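Local coordinates for protein bacteriophage virulence determinant (Salmonella enterica subsp. enterica serovar Typhimurium str. 14028S, PDB 6GGR) that probably acts inside host cells as a secreted zinc metalloprotease effector of the PipA family, cleaving NF-kappaB transcription factors, at residues Asp20-Gln24 with Leu25-His29; Gln156-Asp159 with Thr160-Phe164; His166-Val169 with His170-His174. One frame throughout, in Å; residues are numbered along the deposited sequence.

In the fold
Along the chain the three contacts come one after another, none enclosing or crossing another, and each is a local turn or helix contact, not the closing of a long loop. Interaction 1 caps the start of helix 24-30 as the chain leaves the loop after helix 16-19. Interaction 2 carries strand 156-157 into helix 160-173, and interaction 3 continues along that helix, through its two zinc-binding histidines, to its C-terminal end. The first two lie well apart, their centres about 22 Å from each other, but interactions 1 and 3 meet where His29 NE2 packs on Thr173 CG2. Helix 186-197 borders all three.

Interaction 1 (Asp20-Gln24 with Leu25-His29); sequences DNPSQ and LRLQH
Ser23 caps the N terminus of helix 24-30, its hydroxyl facing the backbone N-H groups of Leu25 and Arg26. With OG anti to its own backbone N (chi1 171°), the serine brings that oxygen within reach of both. The bond from Arg26 N to Ser23 OG is almost straight (177°) but long at 3.3 Å, and therefore weak; Leu25 N gives a second weak and more bent one at 3.4 Å. The hydroxyl has a stronger partner in Glu179, whose carboxylate also accepts from Gln24 N, so an acidic group faces the helix start and probably interacts favourably with its dipole.

Arg26 runs out extended and then bends at chi3 (75°), which brings its guanidinium back alongside the proline before the cap. NH2 comes within 4.0 Å of Pro22 CB, and the group is secured by salt bridges to Glu189 and Asp14. Because Glu189 OE1 also accepts from Ser23 N, one carboxylate oxygen joins the backbone before the helix to a side chain of its first turn.

Leu27 makes the apolar contact: its CD1 lies 3.9 Å from Pro22 CG, the two side chains meeting at a slant. It also packs against polar groups. Leu27 CG presses closely on the carbonyl oxygen of Ser23, at 3.1 Å from Ser23 O, and the bent Gln24 chain reaches the same leucine, with OE1 4.0 Å from Leu27 CD1. One turn on, Gln28 CG rests 3.5 Å from Gln24 O.

Helix 186-197 backs the inner side: Pro186 meets Ser23, Tyr190 and Ile193 take the Arg26 chain, and Asn182 in the loop before that helix touches Ser23.

Interaction 2 (Gln156-Asp159 with Thr160-Phe164); sequences QQFD and TTRSF
Asp159 grips the first turn of helix 160-173 through both its side chain and its carbonyl. Its OD1 accepts from Arg162 N at 3.2 Å, the donor standing well above the carboxylate plane; CG is tucked between N and C of its own backbone (chi1 73°), which turns the carboxylate towards Arg162 N. The carbonyl takes the first full helical bond, with Ser163 N 3.0 Å from Asp159 O and nearly straight (170°). This makes Asp159 the N-cap at the point where the strand 156-157 passes into the helix that carries the zinc ligands.

Two waters extend the capping. One donates to Asp159 OD2 and also bonds to Thr161 OG1, 2.8 Å away. The other donates to Asp159 OD1, 2.7 Å off, and accepts from Arg162 NE at the edge of the guanidinium. OD2 is also bonded to His200.

Apolar contact comes from Phe158, whose CD1 lies 3.9 Å from Arg162 CD, the phenylalanine side chain running roughly perpendicular to that of the arginine. Tyr149 meets both, making a cation-pi contact with Arg162, while Asn192 and Ser202 hold the guanidinium nitrogens. Ser163 OG bonds to a basic side chain of the other protein's chain.

Interaction 3 (His166-Val169 with His170-His174); sequences HQVV and HALTH. Unlike the reference sequence in segment 166-169: Gln167 (reference Glu).
His166 and His170, one helical turn apart, are the paired histidines of an HExxH zinc motif, with Gln167 in this chain where the natural sequence has Glu. Both bind zinc, as does Asp177, in another structure of this protein; no metal is bound to this chain here.

The two imidazoles extend from the helix in the same direction, one alongside the other, with centroids 4.9 Å apart and planes inclined at 64°. Different torsions bring them together: His166 CG is anti to the backbone N (chi1 -175°), His170 CG anti to the carbonyl carbon (chi1 -86°). His166 NE2 and His170 NE2 thus converge to 3.3 Å. Asp177 OD2 bonds to His170 NE2 and weakly to His166 NE2, and Leu175 O accepts from His170 ND1, fixing that ring's rotation.

Apolar packing occupies another side of the helix. Val168 CG1 touches Leu172 CD1 at 3.5 Å, the side chains running alongside each other; Leu172 goes on to meet Phe88 and Met92 of helix 86-100, while Val169 packs on Val187 and Ile194 of helix 186-197.

Backbone bonds run along the turn, as from His170 N to His166 O at 3.2 Å. Nearer the helix end, Val169 O is gripped twice, by Thr173 N at 3.1 Å and, from the opposite face of its carbonyl plane, by Thr173 OG1 at 2.7 Å.

Interaction 1 (Asp20-Gln24 with Leu25-His29)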
loop_
_atom_site.group_PDB
_atom_site.type_symbol
_atom_site.label_atom_id
_atom_site.label_comp_id
_atom_site.label_asym_id
_atom_site.label_seq_id
_atom_site.Cartn_x
_atom_site.Cartn_y
_atom_site.Cartn_z
ATOM N N ASP B 20 -19.060 6.889 -18.021
ATOM C CA ASP B 20 -18.217 7.108 -19.193
ATOM C C ASP B 20 -16.923 6.329 -18.974
ATOM O O ASP B 20 -16.114 6.677 -18.108
ATOM C CB ASP B 20 -17.969 8.598 -19.431
ATOM C CG ASP B 20 -17.001 9.205 -18.438
ATOM O OD1 ASP B 20 -17.225 9.070 -17.216
ATOM O OD2 ASP B 20 -16.007 9.815 -18.888
ATOM N N ASN B 21 -16.744 5.264 -19.746
ATOM C CA ASN B 21 -15.729 4.254 -19.472
ATOM C C ASN B 21 -15.940 3.693 -18.072
ATOM O O ASN B 21 -15.120 3.932 -17.174
ATOM C CB ASN B 21 -14.312 4.809 -19.595
ATOM C CG ASN B 21 -13.254 3.751 -19.325
ATOM O OD1 ASN B 21 -13.533 2.552 -19.386
ATOM N ND2 ASN B 21 -12.039 4.189 -19.015
ATOM N N PRO B 22 -17.020 2.957 -17.843
ATOM C CA PRO B 22 -17.177 2.257 -16.570
ATOM C C PRO B 22 -16.287 1.027 -16.530
ATOM O O PRO B 22 -15.851 0.504 -17.557
ATOM C CB PRO B 22 -18.659 1.868 -16.567
ATOM C CG PRO B 22 -18.958 1.644 -18.004
ATOM C CD PRO B 22 -18.098 2.620 -18.785
ATOM N N SER B 23 -16.019 0.567 -15.315
ATOM C CA SER B 23 -15.284 -0.677 -15.167
ATOM C C SER B 23 -16.055 -1.797 -15.847
ATOM O O SER B 23 -17.272 -1.915 -15.688
ATOM C CB SER B 23 -15.067 -1.000 -13.689
ATOM O OG SER B 23 -14.533 -2.302 -13.527
ATOM N N GLN B 24 -15.348 -2.623 -16.614
ATOM C CA GLN B 24 -15.973 -3.772 -17.256
ATOM C C GLN B 24 -15.928 -5.028 -16.394
ATOM O O GLN B 24 -16.706 -5.958 -16.640
ATOM C CB GLN B 24 -15.305 -4.048 -18.609
ATOM C CG GLN B 24 -15.539 -2.959 -19.654
ATOM C CD GLN B 24 -17.003 -2.810 -20.035
ATOM O OE1 GLN B 24 -17.755 -3.786 -20.057
ATOM N NE2 GLN B 24 -17.416 -1.582 -20.333
ATOM N N LEU B 25 -15.061 -5.067 -15.379
ATOM C CA LEU B 25 -14.980 -6.226 -14.496
ATOM C C LEU B 25 -16.070 -6.205 -13.430
ATOM O O LEU B 25 -16.642 -7.250 -13.103
ATOM C CB LEU B 25 -13.603 -6.281 -13.838
ATOM C CG LEU B 25 -12.447 -6.660 -14.764
ATOM C CD1 LEU B 25 -11.122 -6.244 -14.152
ATOM C CD2 LEU B 25 -12.459 -8.154 -15.040
ATOM N N ARG B 26 -16.354 -5.030 -12.862
ATOM C CA ARG B 26 -17.486 -4.896 -11.952
ATOM C C ARG B 26 -18.789 -5.235 -12.665
ATOM O O ARG B 26 -19.615 -5.994 -12.145
ATOM C CB ARG B 26 -17.532 -3.473 -11.384
ATOM C CG ARG B 26 -18.898 -3.030 -10.877
ATOM C CD ARG B 26 -18.860 -1.636 -10.266
ATOM N NE ARG B 26 -18.775 -0.591 -11.285
ATOM C CZ ARG B 26 -19.813 -0.125 -11.973
ATOM N NH1 ARG B 26 -21.029 -0.611 -11.761
ATOM N NH2 ARG B 26 -19.637 0.829 -12.880
ATOM N N LEU B 27 -18.981 -4.692 -13.870
ATOM C CA LEU B 27 -20.238 -4.890 -14.582
ATOM C C LEU B 27 -20.542 -6.368 -14.787
ATOM O O LEU B 27 -21.714 -6.753 -14.850
ATOM C CB LEU B 27 -20.204 -4.163 -15.930
ATOM C CG LEU B 27 -20.263 -2.632 -15.896
ATOM C CD1 LEU B 27 -20.069 -2.066 -17.297
ATOM C CD2 LEU B 27 -21.571 -2.127 -15.298
ATOM N N GLN B 28 -19.515 -7.213 -14.880
ATOM C CA GLN B 28 -19.759 -8.636 -15.070
ATOM C C GLN B 28 -19.801 -9.409 -13.761
ATOM O O GLN B 28 -20.430 -10.471 -13.709
ATOM C CB GLN B 28 -18.710 -9.242 -16.006
ATOM C CG GLN B 28 -17.283 -9.180 -15.526
ATOM C CD GLN B 28 -16.324 -9.767 -16.549
ATOM O OE1 GLN B 28 -16.220 -9.274 -17.672
ATOM N NE2 GLN B 28 -15.632 -10.836 -16.170
ATOM N N HIS B 29 -19.173 -8.901 -12.697
ATOM C CA HIS B 29 -19.445 -9.466 -11.381
ATOM C C HIS B 29 -20.885 -9.195 -10.967
ATOM O O HIS B 29 -21.501 -10.023 -10.286
ATOM C CB HIS B 29 -18.477 -8.909 -10.337
ATOM C CG HIS B 29 -18.604 -9.564 -8.996
ATOM N ND1 HIS B 29 -18.121 -10.829 -8.738
ATOM C CD2 HIS B 29 -19.178 -9.137 -7.845
ATOM C CE1 HIS B 29 -18.383 -11.150 -7.483
ATOM N NE2 HIS B 29 -19.025 -10.142 -6.920
#

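Interaction 2 (Gln156-Asp159 with Thr160-Phe164)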
loop_
_atom_site.group_PDB
_atom_site.type_symbol
_atom_site.label_atom_id
_atom_site.label_comp_id
_atom_site.label_asym_id
_atom_site.label_seq_id
_atom_site.Cartn_x
_atom_site.Cartn_y
_atom_site.Cartn_z
ATOM N N GLN B 156 -8.185 13.770 -1.881
ATOM C CA GLN B 156 -9.012 13.528 -0.709
ATOM C C GLN B 156 -8.291 12.568 0.223
ATOM O O GLN B 156 -7.637 11.623 -0.231
ATOM C CB GLN B 156 -10.370 12.934 -1.105
ATOM C CG GLN B 156 -11.130 13.743 -2.133
ATOM C CD GLN B 156 -11.486 15.123 -1.633
ATOM O OE1 GLN B 156 -12.107 15.270 -0.581
ATOM N NE2 GLN B 156 -11.083 16.146 -2.377
ATOM N N GLN B 157 -8.413 12.811 1.523
ATOM C CA GLN B 157 -7.864 11.887 2.505
ATOM C C GLN B 157 -8.698 10.618 2.550
ATOM O O GLN B 157 -9.931 10.667 2.511
ATOM C CB GLN B 157 -7.847 12.514 3.899
ATOM C CG GLN B 157 -6.996 13.753 4.041
ATOM C CD GLN B 157 -6.704 14.081 5.493
ATOM O OE1 GLN B 157 -7.013 13.297 6.391
ATOM N NE2 GLN B 157 -6.105 15.240 5.730
ATOM N N PHE B 158 -8.023 9.475 2.634
ATOM C CA PHE B 158 -8.718 8.246 2.986
ATOM C C PHE B 158 -9.264 8.362 4.402
ATOM O O PHE B 158 -8.587 8.862 5.304
ATOM C CB PHE B 158 -7.775 7.047 2.901
ATOM C CG PHE B 158 -7.608 6.488 1.516
ATOM C CD1 PHE B 158 -8.622 5.763 0.924
ATOM C CD2 PHE B 158 -6.418 6.650 0.828
ATOM C CE1 PHE B 158 -8.468 5.231 -0.340
ATOM C CE2 PHE B 158 -6.256 6.118 -0.437
ATOM C CZ PHE B 158 -7.287 5.406 -1.021
ATOM N N ASP B 159 -10.495 7.905 4.597
ATOM C CA ASP B 159 -11.083 7.799 5.923
ATOM C C ASP B 159 -11.392 6.336 6.219
ATOM O O ASP B 159 -11.323 5.470 5.343
ATOM C CB ASP B 159 -12.345 8.664 6.046
ATOM C CG ASP B 159 -13.539 8.086 5.303
ATOM O OD1 ASP B 159 -13.364 7.528 4.198
ATOM O OD2 ASP B 159 -14.661 8.189 5.839
ATOM N N THR B 160 -11.734 6.069 7.480
ATOM C CA THR B 160 -11.927 4.691 7.925
ATOM C C THR B 160 -12.975 3.985 7.074
ATOM O O THR B 160 -12.773 2.847 6.635
ATOM C CB THR B 160 -12.331 4.679 9.401
ATOM O OG1 THR B 160 -11.331 5.350 10.172
ATOM C CG2 THR B 160 -12.485 3.252 9.917
ATOM N N THR B 161 -14.104 4.648 6.826
ATOM C CA THR B 161 -15.185 4.009 6.082
ATOM C C THR B 161 -14.705 3.553 4.710
ATOM O O THR B 161 -14.838 2.375 4.356
ATOM C CB THR B 161 -16.370 4.962 5.958
ATOM O OG1 THR B 161 -16.762 5.402 7.263
ATOM C CG2 THR B 161 -17.554 4.264 5.285
ATOM N N ARG B 162 -14.124 4.469 3.928
ATOM C CA ARG B 162 -13.650 4.107 2.596
ATOM C C ARG B 162 -12.610 2.995 2.663
ATOM O O ARG B 162 -12.669 2.033 1.892
ATOM C CB ARG B 162 -13.073 5.329 1.878
ATOM C CG ARG B 162 -12.636 5.031 0.444
ATOM C CD ARG B 162 -12.267 6.293 -0.339
ATOM N NE ARG B 162 -13.433 7.098 -0.711
ATOM C CZ ARG B 162 -14.195 6.883 -1.783
ATOM N NH1 ARG B 162 -13.935 5.880 -2.608
ATOM N NH2 ARG B 162 -15.227 7.674 -2.038
ATOM N N SER B 163 -11.646 3.110 3.577
ATOM C CA SER B 163 -10.588 2.106 3.654
ATOM C C SER B 163 -11.154 0.743 4.031
ATOM O O SER B 163 -10.786 -0.281 3.443
ATOM C CB SER B 163 -9.524 2.541 4.658
ATOM O OG SER B 163 -9.023 3.828 4.351
ATOM N N PHE B 164 -12.050 0.711 5.020
ATOM C CA PHE B 164 -12.654 -0.550 5.439
ATOM C C PHE B 164 -13.463 -1.171 4.308
ATOM O O PHE B 164 -13.339 -2.368 4.023
ATOM C CB PHE B 164 -13.531 -0.319 6.670
ATOM C CG PHE B 164 -12.784 -0.399 7.974
ATOM C CD1 PHE B 164 -11.628 0.335 8.179
ATOM C CD2 PHE B 164 -13.254 -1.198 9.004
ATOM C CE1 PHE B 164 -10.948 0.260 9.377
ATOM C CE2 PHE B 164 -12.582 -1.273 10.205
ATOM C CZ PHE B 164 -11.427 -0.543 10.394
HETATM O O HOH W 1 -15.055 7.380 8.168
HETATM O O HOH W 2 -13.192 8.634 1.784
#

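Interaction 3 (His166-Val169 with His170-His174)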
loop_
_atom_site.group_PDB
_atom_site.type_symbol
_atom_site.label_atom_id
_atom_site.label_comp_id
_atom_site.label_asym_id
_atom_site.label_seq_id
_atom_site.Cartn_x
_atom_site.Cartn_y
_atom_site.Cartn_z
ATOM N N HIS B 166 -13.244 -0.599 1.080
ATOM C CA HIS B 166 -12.359 -0.989 -0.012
ATOM C C HIS B 166 -11.763 -2.370 0.232
ATOM O O HIS B 166 -11.770 -3.229 -0.658
ATOM C CB HIS B 166 -11.253 0.052 -0.183
ATOM C CG HIS B 166 -10.363 -0.201 -1.361
ATOM N ND1 HIS B 166 -10.445 0.529 -2.526
ATOM C CD2 HIS B 166 -9.382 -1.113 -1.556
ATOM C CE1 HIS B 166 -9.544 0.086 -3.385
ATOM N NE2 HIS B 166 -8.886 -0.911 -2.822
ATOM N N GLN B 167 -11.238 -2.605 1.437
ATOM C CA GLN B 167 -10.635 -3.902 1.730
ATOM C C GLN B 167 -11.688 -5.000 1.775
ATOM O O GLN B 167 -11.445 -6.121 1.313
ATOM C CB GLN B 167 -9.871 -3.847 3.053
ATOM C CG GLN B 167 -8.731 -2.848 3.082
ATOM C CD GLN B 167 -7.737 -3.047 1.957
ATOM O OE1 GLN B 167 -7.577 -4.152 1.438
ATOM N NE2 GLN B 167 -7.069 -1.974 1.569
ATOM N N VAL B 168 -12.862 -4.703 2.332
ATOM C CA VAL B 168 -13.928 -5.699 2.380
ATOM C C VAL B 168 -14.394 -6.042 0.972
ATOM O O VAL B 168 -14.662 -7.208 0.658
ATOM C CB VAL B 168 -15.087 -5.196 3.260
ATOM C CG1 VAL B 168 -16.328 -6.085 3.109
ATOM C CG2 VAL B 168 -14.654 -5.152 4.719
ATOM N N VAL B 169 -14.492 -5.039 0.098
ATOM C CA VAL B 169 -14.920 -5.309 -1.273
ATOM C C VAL B 169 -13.963 -6.286 -1.941
ATOM O O VAL B 169 -14.385 -7.169 -2.699
ATOM C CB VAL B 169 -15.044 -3.995 -2.066
ATOM C CG1 VAL B 169 -15.088 -4.260 -3.572
ATOM C CG2 VAL B 169 -16.300 -3.248 -1.637
ATOM N N HIS B 170 -12.660 -6.142 -1.678
ATOM C CA HIS B 170 -11.694 -7.114 -2.174
ATOM C C HIS B 170 -12.076 -8.520 -1.734
ATOM O O HIS B 170 -12.065 -9.463 -2.532
ATOM C CB HIS B 170 -10.288 -6.775 -1.673
ATOM C CG HIS B 170 -9.548 -5.789 -2.527
ATOM N ND1 HIS B 170 -9.190 -6.054 -3.832
ATOM C CD2 HIS B 170 -9.070 -4.552 -2.250
ATOM C CE1 HIS B 170 -8.540 -5.016 -4.327
ATOM N NE2 HIS B 170 -8.453 -4.092 -3.388
ATOM N N ALA B 171 -12.432 -8.672 -0.456
ATOM C CA ALA B 171 -12.671 -9.990 0.119
ATOM C C ALA B 171 -13.996 -10.597 -0.325
ATOM O O ALA B 171 -14.132 -11.825 -0.333
ATOM C CB ALA B 171 -12.626 -9.902 1.642
ATOM N N LEU B 172 -14.977 -9.774 -0.697
ATOM C CA LEU B 172 -16.272 -10.292 -1.127
ATOM C C LEU B 172 -16.339 -10.564 -2.623
ATOM O O LEU B 172 -17.195 -11.344 -3.057
ATOM C CB LEU B 172 -17.387 -9.313 -0.744
ATOM C CG LEU B 172 -17.486 -8.962 0.741
ATOM C CD1 LEU B 172 -18.467 -7.820 0.944
ATOM C CD2 LEU B 172 -17.894 -10.183 1.557
ATOM N N THR B 173 -15.452 -9.957 -3.418
ATOM C CA THR B 173 -15.445 -10.150 -4.862
ATOM C C THR B 173 -14.216 -10.883 -5.378
ATOM O O THR B 173 -14.235 -11.346 -6.522
ATOM C CB THR B 173 -15.536 -8.798 -5.585
ATOM O OG1 THR B 173 -14.365 -8.021 -5.307
ATOM C CG2 THR B 173 -16.765 -8.031 -5.144
ATOM N N HIS B 174 -13.159 -10.998 -4.573
ATOM C CA HIS B 174 -11.901 -11.622 -4.981
ATOM C C HIS B 174 -11.290 -10.938 -6.197
ATOM O O HIS B 174 -10.513 -11.553 -6.931
ATOM C CB HIS B 174 -12.080 -13.119 -5.266
ATOM C CG HIS B 174 -12.573 -13.904 -4.090
ATOM N ND1 HIS B 174 -11.870 -13.995 -2.909
ATOM C CD2 HIS B 174 -13.705 -14.625 -3.910
ATOM C CE1 HIS B 174 -12.546 -14.740 -2.052
ATOM N NE2 HIS B 174 -13.663 -15.135 -2.636
#